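Local coordinates for protein 26S proteasome regulatory subunit rpn10 (Schizosaccharomyces pombe, PDB 2X5N) that protects ubiquitin chains against disassembly by deubiquitinating enzymes and so promotes protein degradation, as a subunit of the 26S proteasome regulatory complex, at residues E3-L8 with R108-V113; A84-G89 with S115-D120. All blocks are in the same frame, centred on the assembly; numbering follows the deposited sequence.

Contact 1: residues E3-L8 with R108-V113; sequences EATMIL and RIVAFV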
ATOM      1  N   GLU A   3      -6.313   3.504 -13.666  1.00  4.96           N
ATOM      2  CA  GLU A   3      -5.036   3.154 -13.064  1.00  3.65           C
ATOM      3  C   GLU A   3      -5.004   1.693 -12.597  1.00  3.89           C
ATOM      4  O   GLU A   3      -6.027   1.100 -12.244  1.00  5.13           O
ATOM      5  CB  GLU A   3      -4.685   4.106 -11.901  1.00  5.50           C
ATOM      6  CG  GLU A   3      -5.652   4.048 -10.712  1.00  6.27           C
ATOM      7  CD  GLU A   3      -5.342   5.068  -9.632  1.00  6.23           C
ATOM      8  OE1 GLU A   3      -4.229   5.624  -9.616  1.00  6.93           O
ATOM      9  OE2 GLU A   3      -6.215   5.302  -8.768  1.00  6.41           O
ATOM     10  N   ALA A   4      -3.794   1.146 -12.598  1.00  3.93           N
ATOM     11  CA  ALA A   4      -3.459  -0.139 -12.003  1.00  3.74           C
ATOM     12  C   ALA A   4      -2.775   0.143 -10.688  1.00  3.70           C
ATOM     13  O   ALA A   4      -1.840   0.957 -10.630  1.00  5.12           O
ATOM     14  CB  ALA A   4      -2.481  -0.879 -12.904  1.00  5.21           C
ATOM     15  N   THR A   5      -3.193  -0.546  -9.637  1.00  3.39           N
ATOM     16  CA  THR A   5      -2.683  -0.273  -8.299  1.00  3.50           C
ATOM     17  C   THR A   5      -2.146  -1.542  -7.683  1.00  4.52           C
ATOM     18  O   THR A   5      -2.860  -2.547  -7.585  1.00  4.34           O
ATOM     19  CB  THR A   5      -3.800   0.271  -7.379  1.00  4.63           C
ATOM     20  OG1 THR A   5      -4.380   1.450  -7.947  1.00  4.39           O
ATOM     21  CG2 THR A   5      -3.294   0.621  -5.996  1.00  5.56           C
ATOM     22  N   MET A   6      -0.887  -1.493  -7.257  1.00  3.26           N
ATOM     23  CA  MET A   6      -0.333  -2.559  -6.436  1.00  3.42           C
ATOM     24  C   MET A   6      -0.490  -2.168  -4.978  1.00  3.30           C
ATOM     25  O   MET A   6       0.004  -1.113  -4.565  1.00  4.00           O
ATOM     26  CB  MET A   6       1.142  -2.814  -6.742  1.00  5.46           C
ATOM     27  CG  MET A   6       1.418  -3.420  -8.119  1.00  8.58           C
ATOM     28  SD  MET A   6       0.648  -5.012  -8.402  1.00 10.68           S
ATOM     29  CE  MET A   6       1.333  -5.991  -7.167  1.00 12.38           C
ATOM     30  N   ILE A   7      -1.189  -3.013  -4.226  1.00  3.23           N
ATOM     31  CA  ILE A   7      -1.407  -2.828  -2.802  1.00  3.44           C
ATOM     32  C   ILE A   7      -0.406  -3.705  -2.047  1.00  3.33           C
ATOM     33  O   ILE A   7      -0.355  -4.901  -2.249  1.00  4.25           O
ATOM     34  CB  ILE A   7      -2.875  -3.142  -2.387  1.00  4.11           C
ATOM     35  CG1 ILE A   7      -3.853  -2.247  -3.178  1.00  4.24           C
ATOM     36  CG2 ILE A   7      -3.006  -2.918  -0.910  1.00  5.35           C
ATOM     37  CD1 ILE A   7      -5.307  -2.600  -3.061  1.00  5.75           C
ATOM     38  N   LEU A   8       0.408  -3.062  -1.215  1.00  3.54           N
ATOM     39  CA  LEU A   8       1.500  -3.696  -0.509  1.00  4.09           C
ATOM     40  C   LEU A   8       1.167  -3.748   0.971  1.00  4.78           C
ATOM     41  O   LEU A   8       1.030  -2.700   1.628  1.00  5.81           O
ATOM     42  CB  LEU A   8       2.793  -2.891  -0.686  1.00  4.05           C
ATOM     43  CG  LEU A   8       3.609  -3.185  -1.953  1.00  4.20           C
ATOM     44  CD1 LEU A   8       2.754  -3.113  -3.231  1.00  5.47           C
ATOM     45  CD2 LEU A   8       4.782  -2.220  -2.070  1.00  6.23           C
ATOM     46  N   ARG A 108       0.129   3.033  -9.877  1.00  3.89           N
ATOM     47  CA  ARG A 108       0.057   3.476  -8.488  1.00  3.13           C
ATOM     48  C   ARG A 108       0.436   2.337  -7.548  1.00  3.43           C
ATOM     49  O   ARG A 108       0.107   1.174  -7.788  1.00  4.14           O
ATOM     50  CB  ARG A 108      -1.353   3.980  -8.143  1.00  4.97           C
ATOM     51  CG  ARG A 108      -1.529   4.440  -6.671  1.00  5.13           C
ATOM     52  CD  ARG A 108      -2.929   5.036  -6.403  1.00  4.92           C
ATOM     53  NE  ARG A 108      -3.071   6.290  -7.127  1.00  5.68           N
ATOM     54  CZ  ARG A 108      -2.588   7.455  -6.730  1.00  5.34           C
ATOM     55  NH1 ARG A 108      -2.061   7.606  -5.527  1.00  6.91           N
ATOM     56  NH2 ARG A 108      -2.648   8.484  -7.551  1.00  6.41           N
ATOM     57  N   ILE A 109       1.073   2.709  -6.447  1.00  3.42           N
ATOM     58  CA  ILE A 109       1.340   1.825  -5.323  1.00  3.91           C
ATOM     59  C   ILE A 109       0.617   2.372  -4.101  1.00  3.15           C
ATOM     60  O   ILE A 109       0.689   3.563  -3.829  1.00  3.96           O
ATOM     61  CB  ILE A 109       2.865   1.765  -5.024  1.00  4.33           C
ATOM     62  CG1 ILE A 109       3.570   1.128  -6.222  1.00  5.14           C
ATOM     63  CG2 ILE A 109       3.120   1.016  -3.714  1.00  6.04           C
ATOM     64  CD1 ILE A 109       5.075   1.197  -6.139  1.00  8.64           C
ATOM     65  N   VAL A 110      -0.074   1.503  -3.357  1.00  3.51           N
ATOM     66  CA  VAL A 110      -0.598   1.853  -2.020  1.00  4.15           C
ATOM     67  C   VAL A 110       0.074   0.909  -1.034  1.00  3.29           C
ATOM     68  O   VAL A 110      -0.121  -0.288  -1.135  1.00  5.11           O
ATOM     69  CB  VAL A 110      -2.135   1.736  -1.930  1.00  3.98           C
ATOM     70  CG1 VAL A 110      -2.593   2.041  -0.515  1.00  5.98           C
ATOM     71  CG2 VAL A 110      -2.764   2.710  -2.901  1.00  6.38           C
ATOM     72  N   ALA A 111       0.905   1.443  -0.143  1.00  3.35           N
ATOM     73  CA  ALA A 111       1.693   0.623   0.753  1.00  4.42           C
ATOM     74  C   ALA A 111       1.390   0.928   2.208  1.00  3.91           C
ATOM     75  O   ALA A 111       1.332   2.097   2.611  1.00  6.01           O
ATOM     76  CB  ALA A 111       3.189   0.845   0.506  1.00  3.96           C
ATOM     77  N   PHE A 112       1.280  -0.127   2.997  1.00  3.91           N
ATOM     78  CA  PHE A 112       1.169  -0.028   4.437  1.00  4.23           C
ATOM     79  C   PHE A 112       2.547  -0.177   5.073  1.00  4.68           C
ATOM     80  O   PHE A 112       3.317  -1.057   4.699  1.00  6.41           O
ATOM     81  CB  PHE A 112       0.289  -1.145   4.973  1.00  5.91           C
ATOM     82  CG  PHE A 112      -1.157  -1.037   4.603  1.00  6.27           C
ATOM     83  CD1 PHE A 112      -2.082  -0.530   5.508  1.00  6.70           C
ATOM     84  CD2 PHE A 112      -1.607  -1.460   3.352  1.00  6.69           C
ATOM     85  CE1 PHE A 112      -3.427  -0.468   5.191  1.00  7.13           C
ATOM     86  CE2 PHE A 112      -2.954  -1.394   3.033  1.00  6.02           C
ATOM     87  CZ  PHE A 112      -3.866  -0.911   3.959  1.00  7.70           C
ATOM     88  N   VAL A 113       2.845   0.685   6.043  1.00  4.54           N
ATOM     89  CA  VAL A 113       4.067   0.588   6.809  1.00  4.77           C
ATOM     90  C   VAL A 113       3.711   0.608   8.294  1.00  3.86           C
ATOM     91  O   VAL A 113       3.199   1.600   8.815  1.00  4.50           O
ATOM     92  CB  VAL A 113       5.013   1.763   6.487  1.00  7.28           C
ATOM     93  CG1 VAL A 113       6.256   1.716   7.416  1.00  8.91           C
ATOM     94  CG2 VAL A 113       5.416   1.732   5.011  1.00 10.60           C
TER
HETATM   95  O   HOH W   1      -2.794   7.785 -10.511  1.00 11.58           O
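Glu3 and Arg108 meet at the edge of the guanidinium: Glu3 OE1 accepts the N-H of Arg108 NE at 2.8 Å, within the guanidinium plane and on the syn side of the carboxylate but tilted out of its plane. The two planes stand 73° apart, and NE alone of the guanidinium nitrogens bonds the acid directly; a water joins OE1 to Arg108 NH2. Arg108 runs out extended and then turns about CG-CD (chi3 -68°), which brings NE to the acid. From this pair onward the strands run parallel, with backbone hydrogen bonds from Arg108 N to Ala4 O through Phe112 N to Leu8 O. On the face of Thr5, Ile7 and Val110, Thr5 CG2 touches Val110 CG2 at 3.8 Å; the Phe112 ring turns its edge to Leu8 O, Phe112 CD2 lying 3.4 Å away. On the other face Leu8 lies obliquely across Ile109, its CD2 4.0 Å from Ile109 CG2, and Leu8 CB abuts Ala111 CB. These are central strands of the von Willebrand A sheet, flanked by strands 47-52 and 136-143, the latter giving Arg108 a second acid, Asp139. Helix 24-42 covers the Thr5 and Phe112 face, its Lys39 also pairing with Glu3, while helix 86-98 packs on Met6 and Ile109.

Contact 2: residues A84-G89 with S115-D120; sequences AKFGDG and SPIVED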
ATOM      1  N   ALA A  84      10.419  -6.401   7.580  1.00  5.59           N
ATOM      2  CA  ALA A  84       9.848  -5.695   6.446  1.00  5.48           C
ATOM      3  C   ALA A  84      10.961  -5.154   5.567  1.00  5.03           C
ATOM      4  O   ALA A  84      11.975  -4.656   6.070  1.00  6.29           O
ATOM      5  CB  ALA A  84       8.976  -4.568   6.932  1.00  7.62           C
ATOM      6  N   LYS A  85      10.720  -5.193   4.263  1.00  4.85           N
ATOM      7  CA  LYS A  85      11.672  -4.727   3.266  1.00  5.28           C
ATOM      8  C   LYS A  85      10.977  -3.723   2.368  1.00  4.33           C
ATOM      9  O   LYS A  85      10.606  -4.032   1.241  1.00  4.48           O
ATOM     10  CB  LYS A  85      12.142  -5.912   2.436  1.00  6.98           C
ATOM     11  CG  LYS A  85      12.703  -7.051   3.274  1.00  9.40           C
ATOM     12  CD  LYS A  85      14.020  -6.664   3.857  1.00 14.22           C
ATOM     13  CE  LYS A  85      14.663  -7.834   4.582  1.00 22.88           C
ATOM     14  NZ  LYS A  85      16.061  -7.493   4.966  1.00 26.64           N
ATOM     15  N   PHE A  86      10.824  -2.507   2.876  1.00  4.42           N
ATOM     16  CA  PHE A  86      10.039  -1.474   2.209  1.00  5.40           C
ATOM     17  C   PHE A  86      10.561  -1.139   0.805  1.00  4.86           C
ATOM     18  O   PHE A  86       9.819  -1.197  -0.183  1.00  4.77           O
ATOM     19  CB  PHE A  86      10.002  -0.208   3.062  1.00  5.77           C
ATOM     20  CG  PHE A  86       9.290   0.929   2.399  1.00  5.79           C
ATOM     21  CD1 PHE A  86       7.907   0.970   2.337  1.00  6.72           C
ATOM     22  CD2 PHE A  86      10.000   1.977   1.831  1.00  6.43           C
ATOM     23  CE1 PHE A  86       7.247   2.019   1.699  1.00  7.57           C
ATOM     24  CE2 PHE A  86       9.344   3.034   1.212  1.00  8.48           C
ATOM     25  CZ  PHE A  86       7.975   3.046   1.153  1.00  8.65           C
ATOM     26  N   GLY A  87      11.846  -0.804   0.699  1.00  5.44           N
ATOM     27  CA  GLY A  87      12.392  -0.410  -0.595  1.00  5.60           C
ATOM     28  C   GLY A  87      12.359  -1.543  -1.621  1.00  5.35           C
ATOM     29  O   GLY A  87      12.017  -1.339  -2.780  1.00  5.61           O
ATOM     30  N   ASP A  88      12.734  -2.745  -1.209  1.00  5.07           N
ATOM     31  CA  ASP A  88      12.614  -3.890  -2.110  1.00  5.43           C
ATOM     32  C   ASP A  88      11.174  -4.034  -2.579  1.00  4.34           C
ATOM     33  O   ASP A  88      10.922  -4.326  -3.745  1.00  4.88           O
ATOM     34  CB  ASP A  88      13.039  -5.196  -1.426  1.00  6.60           C
ATOM     35  CG  ASP A  88      14.532  -5.335  -1.266  1.00 11.26           C
ATOM     36  OD1 ASP A  88      15.314  -4.639  -1.929  1.00 13.04           O
ATOM     37  OD2 ASP A  88      14.940  -6.215  -0.497  1.00 15.95           O
ATOM     38  N   GLY A  89      10.213  -3.848  -1.666  1.00  4.36           N
ATOM     39  CA  GLY A  89       8.808  -3.976  -2.020  1.00  5.20           C
ATOM     40  C   GLY A  89       8.369  -2.967  -3.071  1.00  4.22           C
ATOM     41  O   GLY A  89       7.702  -3.347  -4.034  1.00  5.25           O
ATOM     42  N   SER A 115       6.146  -0.889  10.448  0.70  4.78           N
ATOM     43  CA  SER A 115       7.434  -1.385  10.895  0.70  6.14           C
ATOM     44  C   SER A 115       8.506  -0.359  10.544  0.70  6.44           C
ATOM     45  O   SER A 115       8.357   0.407   9.599  0.70  7.13           O
ATOM     46  CB  SER A 115       7.762  -2.680  10.171  0.70  5.99           C
ATOM     47  OG  SER A 115       7.584  -2.475   8.789  0.70  7.13           O
ATOM     48  N   PRO A 116       9.630  -0.378  11.264  1.00  7.36           N
ATOM     49  CA  PRO A 116      10.748   0.465  10.869  1.00 10.51           C
ATOM     50  C   PRO A 116      11.206   0.347   9.436  1.00 10.44           C
ATOM     51  O   PRO A 116      11.326  -0.772   8.976  1.00 12.07           O
ATOM     52  CB  PRO A 116      11.793   0.295  11.977  1.00 11.45           C
ATOM     53  CG  PRO A 116      11.065  -0.349  13.097  1.00 12.99           C
ATOM     54  CD  PRO A 116       9.931  -1.150  12.480  1.00 10.15           C
ATOM     55  N   ILE A 117      11.435   1.433   8.732  1.00 12.18           N
ATOM     56  CA  ILE A 117      11.891   1.301   7.350  1.00 11.80           C
ATOM     57  C   ILE A 117      13.373   0.937   7.311  1.00 12.80           C
ATOM     58  O   ILE A 117      14.184   1.556   7.978  1.00 12.65           O
ATOM     59  CB  ILE A 117      11.580   2.556   6.563  1.00 14.12           C
ATOM     60  CG1 ILE A 117      10.065   2.638   6.372  1.00 15.68           C
ATOM     61  CG2 ILE A 117      12.291   2.552   5.203  1.00 16.08           C
ATOM     62  CD1 ILE A 117       9.579   3.886   5.704  1.00 32.89           C
ATOM     63  N   VAL A 118      13.740  -0.074   6.530  1.00 12.57           N
ATOM     64  CA  VAL A 118      15.114  -0.535   6.548  1.00 16.97           C
ATOM     65  C   VAL A 118      16.036   0.472   5.837  1.00 16.01           C
ATOM     66  O   VAL A 118      17.134   0.710   6.293  1.00 16.06           O
ATOM     67  CB  VAL A 118      15.238  -1.967   5.958  1.00 30.12           C
ATOM     68  CG1 VAL A 118      14.782  -2.007   4.508  1.00 36.60           C
ATOM     69  CG2 VAL A 118      16.665  -2.483   6.105  1.00 44.65           C
ATOM     70  N   GLU A 119      15.579   1.081   4.744  1.00 13.98           N
ATOM     71  CA  GLU A 119      16.339   2.137   4.058  1.00 14.00           C
ATOM     72  C   GLU A 119      16.579   3.356   4.944  1.00 16.79           C
ATOM     73  O   GLU A 119      15.707   3.750   5.719  1.00 16.08           O
ATOM     74  CB  GLU A 119      15.599   2.592   2.798  1.00 15.93           C
ATOM     75  CG  GLU A 119      15.709   1.607   1.639  1.00 14.83           C
ATOM     76  CD  GLU A 119      14.829   0.378   1.799  1.00 11.45           C
ATOM     77  OE1 GLU A 119      13.814   0.405   2.523  1.00 12.24           O
ATOM     78  OE2 GLU A 119      15.133  -0.636   1.165  1.00 14.99           O
ATOM     79  N   ASP A 120      17.740   3.987   4.802  1.00 20.43           N
ATOM     80  CA  ASP A 120      17.936   5.288   5.444  1.00 28.72           C
ATOM     81  C   ASP A 120      17.307   6.391   4.589  1.00 28.12           C
ATOM     82  O   ASP A 120      16.782   6.121   3.510  1.00 22.28           O
ATOM     83  CB  ASP A 120      19.415   5.565   5.741  1.00 31.30           C
ATOM     84  CG  ASP A 120      20.277   5.653   4.493  1.00 28.68           C
ATOM     85  OD1 ASP A 120      19.752   5.837   3.381  1.00 26.91           O
ATOM     86  OD2 ASP A 120      21.511   5.566   4.631  1.00 27.06           O
TER
HETATM   87  O   HOH W   2      11.441  -1.896   5.688  1.00  6.93           O
HETATM   88  O   HOH W   3      14.004  -3.133   1.412  1.00  9.59           O
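Residues 84-89 turn from a loop into the start of helix 86-98, with Lys85 at the N-cap position, and the irregular segment 115-120 passes alongside, Phe86 and Ile117 lying 6.1 Å apart between their CA atoms. Glu119 carries the polar part of the contact. A bend about CB-CG (chi2 76°) brings its carboxylate over the first turn, where Glu119 OE1 accepts a hydrogen bond from Gly87 N at 2.9 Å. The donor lies well above the carboxylate plane, and the N-H...O angle of 140° makes the bond rather bent. Glu119 OE2 accepts a hydrogen bond from a water, which itself accepts one from Asp88 N. Gly87 leaves room for this approach, since a side chain here would run into OE2. The Phe86 ring and the carboxylate planes are 60° apart, with OE1 near the ring edge, while Ile117 lays CD1 over one ring face and sets CG2 4.1 Å from Phe86 CD2. Ala84 faces Ser115, whose hydroxyl is hydrogen-bonded to Asp10 in one of its two modelled conformers. A second water accepts from both Phe86 N and Val118 N. Replacing Glu119 by an alanine would probably leave Gly87 N without its carboxylate acceptor and the water on Asp88 N without its link to the loop. Carboxylate and water thus serve amide groups of the first helical turn, and the negative charge probably interacts favourably with the positive end of the helix dipole, while Phe86 and Ile117 add an apolar seam that continues onto Leu124 of helix 121-133.

Overall arrangement
From the N terminus, the chain enters contact 1 at once with segment 3-8, then builds helix 24-42, strands 47-52 and 60-63 and helix 68-75 before reaching 84-89. After helix 86-98, segment 108-113 closes the first long loop, about a hundred residues, and only two residues later segment 115-120 returns to the start of helix 86-98, closing a much shorter one. The segments alternate, so the two loops cross. Contact 1 joins central strands of the sheet; contact 2, about 15 Å away between centres, ties the loop beyond one of them to the helix start. They meet directly where Leu8 packs on Gly89 and Val113 on Phe86.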